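Local coordinates for protein Pbp related beta-lactamase (Pyrococcus abyssi, PDB 2QMI) that probably works as a self-compartmentalizing peptidase, an octameric archaeal relative of penicillin-binding proteins and serine beta-lactamases, at residues Leu288-Asn293 / Lys298-Ser303; Phe64-Ile69 / Glu265-Ser270. All blocks are in the same frame, centred on the assembly; numbering follows the deposited sequence.

Interaction 1: Leu288-Asn293 / Lys298-Ser303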
loop_
_atom_site.group_PDB
_atom_site.type_symbol
_atom_site.label_atom_id
_atom_site.label_comp_id
_atom_site.label_asym_id
_atom_site.label_seq_id
_atom_site.Cartn_x
_atom_site.Cartn_y
_atom_site.Cartn_z
ATOM N N LEU A 288 31.532 14.236 -37.640
ATOM C CA LEU A 288 32.273 15.126 -36.763
ATOM C C LEU A 288 31.520 16.437 -36.581
ATOM O O LEU A 288 31.048 17.030 -37.558
ATOM C CB LEU A 288 33.638 15.403 -37.391
ATOM C CG LEU A 288 34.942 15.094 -36.656
ATOM C CD1 LEU A 288 34.867 13.780 -35.896
ATOM C CD2 LEU A 288 36.064 15.069 -37.703
ATOM N N ILE A 289 31.412 16.889 -35.334
ATOM C CA ILE A 289 30.727 18.139 -35.042
ATOM C C ILE A 289 31.746 19.278 -35.129
ATOM O O ILE A 289 32.902 19.125 -34.719
ATOM C CB ILE A 289 30.082 18.099 -33.643
ATOM C CG1 ILE A 289 29.090 16.933 -33.575
ATOM C CG2 ILE A 289 29.373 19.417 -33.353
ATOM C CD1 ILE A 289 28.398 16.779 -32.228
ATOM N N ILE A 290 31.326 20.417 -35.670
ATOM C CA ILE A 290 32.236 21.547 -35.831
ATOM C C ILE A 290 31.885 22.699 -34.893
ATOM O O ILE A 290 30.736 23.126 -34.840
ATOM C CB ILE A 290 32.211 22.031 -37.304
ATOM C CG1 ILE A 290 32.329 20.821 -38.239
ATOM C CG2 ILE A 290 33.352 23.008 -37.574
ATOM C CD1 ILE A 290 33.535 19.926 -37.951
ATOM N N TYR A 291 32.877 23.189 -34.150
ATOM C CA TYR A 291 32.686 24.296 -33.202
ATOM C C TYR A 291 33.584 25.478 -33.602
ATOM O O TYR A 291 34.725 25.563 -33.161
ATOM C CB TYR A 291 33.082 23.866 -31.782
ATOM C CG TYR A 291 32.428 22.607 -31.234
ATOM C CD1 TYR A 291 31.362 22.679 -30.327
ATOM C CD2 TYR A 291 32.937 21.343 -31.547
ATOM C CE1 TYR A 291 30.832 21.520 -29.742
ATOM C CE2 TYR A 291 32.414 20.177 -30.967
ATOM C CZ TYR A 291 31.370 20.275 -30.069
ATOM O OH TYR A 291 30.887 19.126 -29.489
ATOM N N PRO A 292 33.083 26.402 -34.438
ATOM C CA PRO A 292 33.892 27.553 -34.862
ATOM C C PRO A 292 34.189 28.641 -33.817
ATOM O O PRO A 292 35.178 29.363 -33.938
ATOM C CB PRO A 292 33.114 28.091 -36.060
ATOM C CG PRO A 292 31.697 27.745 -35.723
ATOM C CD PRO A 292 31.823 26.338 -35.201
ATOM N N ASN A 293 33.350 28.747 -32.792
ATOM C CA ASN A 293 33.528 29.762 -31.755
ATOM C C ASN A 293 33.760 29.174 -30.361
ATOM O O ASN A 293 33.057 29.519 -29.412
ATOM C CB ASN A 293 32.295 30.668 -31.725
ATOM C CG ASN A 293 32.019 31.311 -33.069
ATOM O OD1 ASN A 293 30.872 31.364 -33.529
ATOM N ND2 ASN A 293 33.073 31.816 -33.708
ATOM N N LYS A 298 38.828 26.880 -33.179
ATOM C CA LYS A 298 37.948 26.019 -33.968
ATOM C C LYS A 298 38.069 24.621 -33.365
ATOM O O LYS A 298 39.136 24.005 -33.422
ATOM C CB LYS A 298 38.372 25.970 -35.438
ATOM C CG LYS A 298 37.367 25.217 -36.314
ATOM C CD LYS A 298 37.936 24.832 -37.674
ATOM C CE LYS A 298 36.876 24.123 -38.515
ATOM N NZ LYS A 298 37.410 23.623 -39.817
ATOM N N LEU A 299 36.979 24.134 -32.779
ATOM C CA LEU A 299 36.959 22.814 -32.151
ATOM C C LEU A 299 36.315 21.739 -33.030
ATOM O O LEU A 299 35.352 21.993 -33.754
ATOM C CB LEU A 299 36.208 22.889 -30.813
ATOM C CG LEU A 299 36.007 21.597 -30.011
ATOM C CD1 LEU A 299 37.336 21.105 -29.476
ATOM C CD2 LEU A 299 35.043 21.860 -28.859
ATOM N N VAL A 300 36.855 20.529 -32.959
ATOM C CA VAL A 300 36.312 19.417 -33.728
ATOM C C VAL A 300 36.174 18.236 -32.782
ATOM O O VAL A 300 37.128 17.872 -32.097
ATOM C CB VAL A 300 37.234 19.038 -34.910
ATOM C CG1 VAL A 300 36.646 17.861 -35.672
ATOM C CG2 VAL A 300 37.393 20.233 -35.848
ATOM N N GLY A 301 34.985 17.650 -32.732
ATOM C CA GLY A 301 34.769 16.520 -31.849
ATOM C C GLY A 301 33.418 15.865 -32.063
ATOM O O GLY A 301 32.646 16.275 -32.934
ATOM N N HIS A 302 33.134 14.840 -31.266
ATOM C CA HIS A 302 31.875 14.120 -31.357
ATOM C C HIS A 302 31.702 13.324 -30.074
ATOM O O HIS A 302 32.664 12.755 -29.544
ATOM C CB HIS A 302 31.886 13.172 -32.565
ATOM C CG HIS A 302 30.522 12.818 -33.071
ATOM N ND1 HIS A 302 29.623 12.079 -32.336
ATOM C CD2 HIS A 302 29.883 13.159 -34.215
ATOM C CE1 HIS A 302 28.486 11.986 -33.001
ATOM N NE2 HIS A 302 28.617 12.635 -34.145
ATOM N N SER A 303 30.475 13.313 -29.567
ATOM C CA SER A 303 30.146 12.587 -28.356
ATOM C C SER A 303 29.556 11.254 -28.765
ATOM O O SER A 303 29.255 11.031 -29.944
ATOM C CB SER A 303 29.114 13.360 -27.535
ATOM O OG SER A 303 27.975 13.642 -28.328
#

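Interaction 2: Phe64-Ile69 / Glu265-Ser270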
loop_
_atom_site.group_PDB
_atom_site.type_symbol
_atom_site.label_atom_id
_atom_site.label_comp_id
_atom_site.label_asym_id
_atom_site.label_seq_id
_atom_site.Cartn_x
_atom_site.Cartn_y
_atom_site.Cartn_z
ATOM N N PHE A 64 34.942 7.096 -37.579
ATOM C CA PHE A 64 35.641 5.991 -38.221
ATOM C C PHE A 64 34.942 5.624 -39.531
ATOM O O PHE A 64 35.579 5.480 -40.564
ATOM C CB PHE A 64 35.666 4.779 -37.291
ATOM C CG PHE A 64 36.574 4.940 -36.117
ATOM C CD1 PHE A 64 37.824 4.327 -36.099
ATOM C CD2 PHE A 64 36.186 5.698 -35.022
ATOM C CE1 PHE A 64 38.674 4.464 -35.005
ATOM C CE2 PHE A 64 37.026 5.842 -33.924
ATOM C CZ PHE A 64 38.272 5.222 -33.916
ATOM N N THR A 65 33.623 5.482 -39.476
ATOM C CA THR A 65 32.843 5.149 -40.652
ATOM C C THR A 65 33.071 6.193 -41.745
ATOM O O THR A 65 33.197 5.849 -42.924
ATOM C CB THR A 65 31.339 5.094 -40.325
ATOM O OG1 THR A 65 31.081 4.008 -39.428
ATOM C CG2 THR A 65 30.516 4.907 -41.598
ATOM N N ALA A 66 33.113 7.466 -41.356
ATOM C CA ALA A 66 33.316 8.546 -42.317
ATOM C C ALA A 66 34.712 8.482 -42.932
ATOM O O ALA A 66 34.892 8.801 -44.110
ATOM C CB ALA A 66 33.103 9.894 -41.645
ATOM N N LEU A 67 35.692 8.064 -42.138
ATOM C CA LEU A 67 37.061 7.959 -42.615
ATOM C C LEU A 67 37.150 6.860 -43.670
ATOM O O LEU A 67 37.756 7.051 -44.729
ATOM C CB LEU A 67 38.009 7.659 -41.447
ATOM C CG LEU A 67 39.517 7.657 -41.737
ATOM C CD1 LEU A 67 39.956 9.013 -42.289
ATOM C CD2 LEU A 67 40.273 7.350 -40.456
ATOM N N ALA A 68 36.545 5.711 -43.381
ATOM C CA ALA A 68 36.546 4.592 -44.320
ATOM C C ALA A 68 35.992 5.070 -45.658
ATOM O O ALA A 68 36.527 4.734 -46.723
ATOM C CB ALA A 68 35.695 3.455 -43.784
ATOM N N ILE A 69 34.923 5.859 -45.590
ATOM C CA ILE A 69 34.282 6.401 -46.780
ATOM C C ILE A 69 35.242 7.310 -47.543
ATOM O O ILE A 69 35.274 7.278 -48.770
ATOM C CB ILE A 69 33.012 7.213 -46.420
ATOM C CG1 ILE A 69 31.910 6.274 -45.917
ATOM C CG2 ILE A 69 32.539 8.011 -47.631
ATOM C CD1 ILE A 69 31.342 5.311 -46.966
ATOM N N GLU A 265 40.471 17.384 -44.204
ATOM C CA GLU A 265 39.880 18.715 -44.223
ATOM C C GLU A 265 38.430 18.681 -44.674
ATOM O O GLU A 265 37.633 19.542 -44.299
ATOM C CB GLU A 265 40.695 19.631 -45.129
ATOM C CG GLU A 265 41.903 20.209 -44.419
ATOM C CD GLU A 265 42.895 20.818 -45.375
ATOM O OE1 GLU A 265 42.457 21.540 -46.311
ATOM O OE2 GLU A 265 44.113 20.582 -45.181
ATOM N N LYS A 266 38.087 17.688 -45.482
ATOM C CA LYS A 266 36.712 17.559 -45.942
ATOM C C LYS A 266 35.841 17.193 -44.743
ATOM O O LYS A 266 34.734 17.697 -44.586
ATOM C CB LYS A 266 36.596 16.469 -47.013
ATOM C CG LYS A 266 37.041 16.896 -48.405
ATOM C CD LYS A 266 36.594 15.886 -49.465
ATOM C CE LYS A 266 37.049 16.309 -50.855
ATOM N NZ LYS A 266 38.530 16.440 -50.934
ATOM N N MET A 267 36.367 16.316 -43.893
ATOM C CA MET A 267 35.649 15.858 -42.709
ATOM C C MET A 267 35.464 16.953 -41.664
ATOM O O MET A 267 34.489 16.934 -40.915
ATOM C CB MET A 267 36.387 14.669 -42.081
ATOM C CG MET A 267 36.466 13.448 -42.985
ATOM S SD MET A 267 37.435 12.094 -42.276
ATOM C CE MET A 267 36.391 11.635 -40.887
ATOM N N GLU A 268 36.397 17.904 -41.624
ATOM C CA GLU A 268 36.354 19.003 -40.658
ATOM C C GLU A 268 35.625 20.229 -41.193
ATOM O O GLU A 268 35.645 21.286 -40.566
ATOM C CB GLU A 268 37.778 19.410 -40.251
ATOM C CG GLU A 268 38.627 18.277 -39.693
ATOM C CD GLU A 268 40.045 18.718 -39.336
ATOM O OE1 GLU A 268 40.405 19.884 -39.626
ATOM O OE2 GLU A 268 40.802 17.896 -38.766
ATOM N N THR A 269 34.979 20.092 -42.348
ATOM C CA THR A 269 34.264 21.220 -42.941
ATOM C C THR A 269 32.784 21.233 -42.555
ATOM O O THR A 269 32.090 20.230 -42.683
ATOM C CB THR A 269 34.378 21.200 -44.485
ATOM O OG1 THR A 269 35.759 21.222 -44.865
ATOM C CG2 THR A 269 33.682 22.416 -45.093
ATOM N N SER A 270 32.307 22.379 -42.085
ATOM C CA SER A 270 30.913 22.498 -41.695
ATOM C C SER A 270 30.029 22.638 -42.933
ATOM O O SER A 270 30.017 23.685 -43.580
ATOM C CB SER A 270 30.721 23.707 -40.773
ATOM O OG SER A 270 29.398 23.749 -40.257
#

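Interaction 1: Leu288-Asn293 / Lys298-Ser303
Tyr291 O takes one hydrogen bond and one CA-H...O contact from the neighbouring strand. Leu299 N bonds to it at 2.7 Å with an N-H...O angle of 166°, and the CA-H of Lys298 adds a weaker contact, Lys298 CA lying 3.4 Å from Tyr291 O. These are adjacent antiparallel strands, 289-291 and 297-305, in the large sheet of the penicillin-binding-protein and beta-lactamase fold. Tyr291 N returns a bond to Leu299 O at 2.8 Å, which completes one hydrogen-bonded pair. The next such pair is Ile289 with Gly301: Ile289 N reaches Gly301 O at 2.8 Å, and Gly301 N reaches Ile289 O at 3.2 Å.

On the face that carries Tyr291 and Leu299, the two side chains run alongside each other. Leu299 CD2 sits over one face of the Tyr291 ring, 3.6 Å from its centroid, a CH-pi contact, while Ile289 CG2 lies above the other face. Chi1 of Tyr291 (-54°) sets CG beside the backbone N and swings the ring along the strand toward Gly301, whose N comes up at the ring edge. Met339 of helix 334-345 packs on both Tyr291 and Leu299.

The face of Ile290 and Val300 is different: the extended Lys298 chain runs its CE past Ile290 CG2 and hydrogen-bonds through NZ to Glu268 O. Further along, Leu288 CG and Val300 CG1 approach to 3.4 Å, tighter than carbons usually pack.

At the far end comes His302, probably the counterpart of the first residue of the KTG motif in this family. Its side chain touches Ser59 and Tyr160, and its NE2 bonds to Tyr284 OH. Ile289 CD1 lies over one ring face, and ND1 donates at 2.6 Å to Ser303 O, which lies only 6° out of the imidazole plane and so helps set the ring's rotation.

Interaction 2: Phe64-Ile69 / Glu265-Ser270
Met267 carries this helix-to-helix contact from its side, and the tip of its side chain does the touching. Its methyl CE rests 3.8 Å from Ala66 CB and equally close, 3.8 Å, to the backbone Leu67 N, so the methyl sits against the surface of helix 61-74. This helix follows Ser59 and includes Lys62, which together look like the SxxK motif of the penicillin-binding-protein and beta-lactamase fold; the partner, helix 261-267, ends at Met267.

The sulfur comes next. Leu67 CD1 lies 4.0 Å from Met267 SD, the two side chains crossing at about a right angle. The approach follows from the torsions: Met267 runs straight out through chi2, then bends at chi3 (67°), which turns CE away from the line of the chain and onto Ala66. Both Ala66 and Met267 direct CB at the opposing segment. Ala66 CA and Met267 CA stand 7.7 Å apart, and because alanine is so short, the methionine spans most of that gap. No hydrogen bond crosses; this is a small, buried van der Waals contact, apolar between the side chains, with the methyl also against the backbone at Leu67 N.

One shell out, Tyr251 of helix 241-252 packs on both Leu67 and Met267, while Ile188 and Val259 add to Leu67 and Tyr286 to Met267.

The backbone of Met267 is hydrogen-bonded to Tyr286, and the helix end just after it probably helps hold it. Glu268 leaves helical geometry, and its carboxylate is held by two partners: OE1 in a salt bridge with Arg254, OE2 in a hydrogen bond with Tyr315 OH. Thr269 then folds back over the last turn. Its backbone N bonds to Lys266 O at 3.3 Å, and its hydroxyl OG1 donates to Glu265 O at 2.6 Å, coming in 22° out of the carbonyl plane.

How the interactions relate
Interaction 2 comes first along the chain and joins segments of two helices, 64-69 and 265-270, that lie 196 residues apart; interaction 1 follows, pairing two neighbouring strands of the large antiparallel sheet. Their centres are about 12 Å apart, and both belong to the beta-lactamase-like part of the chain. They meet where the chain leaves helix 261-267: Ile290 CD1 packs on Glu268 O at 3.6 Å, and Leu288 CB on Met267 O at 3.9 Å. The pair thus joins the helical part to the sheet. Interaction 1 holds His302 and interaction 2 the helix after Ser59, so together they probably help frame the active-site region from its sheet and helix sides.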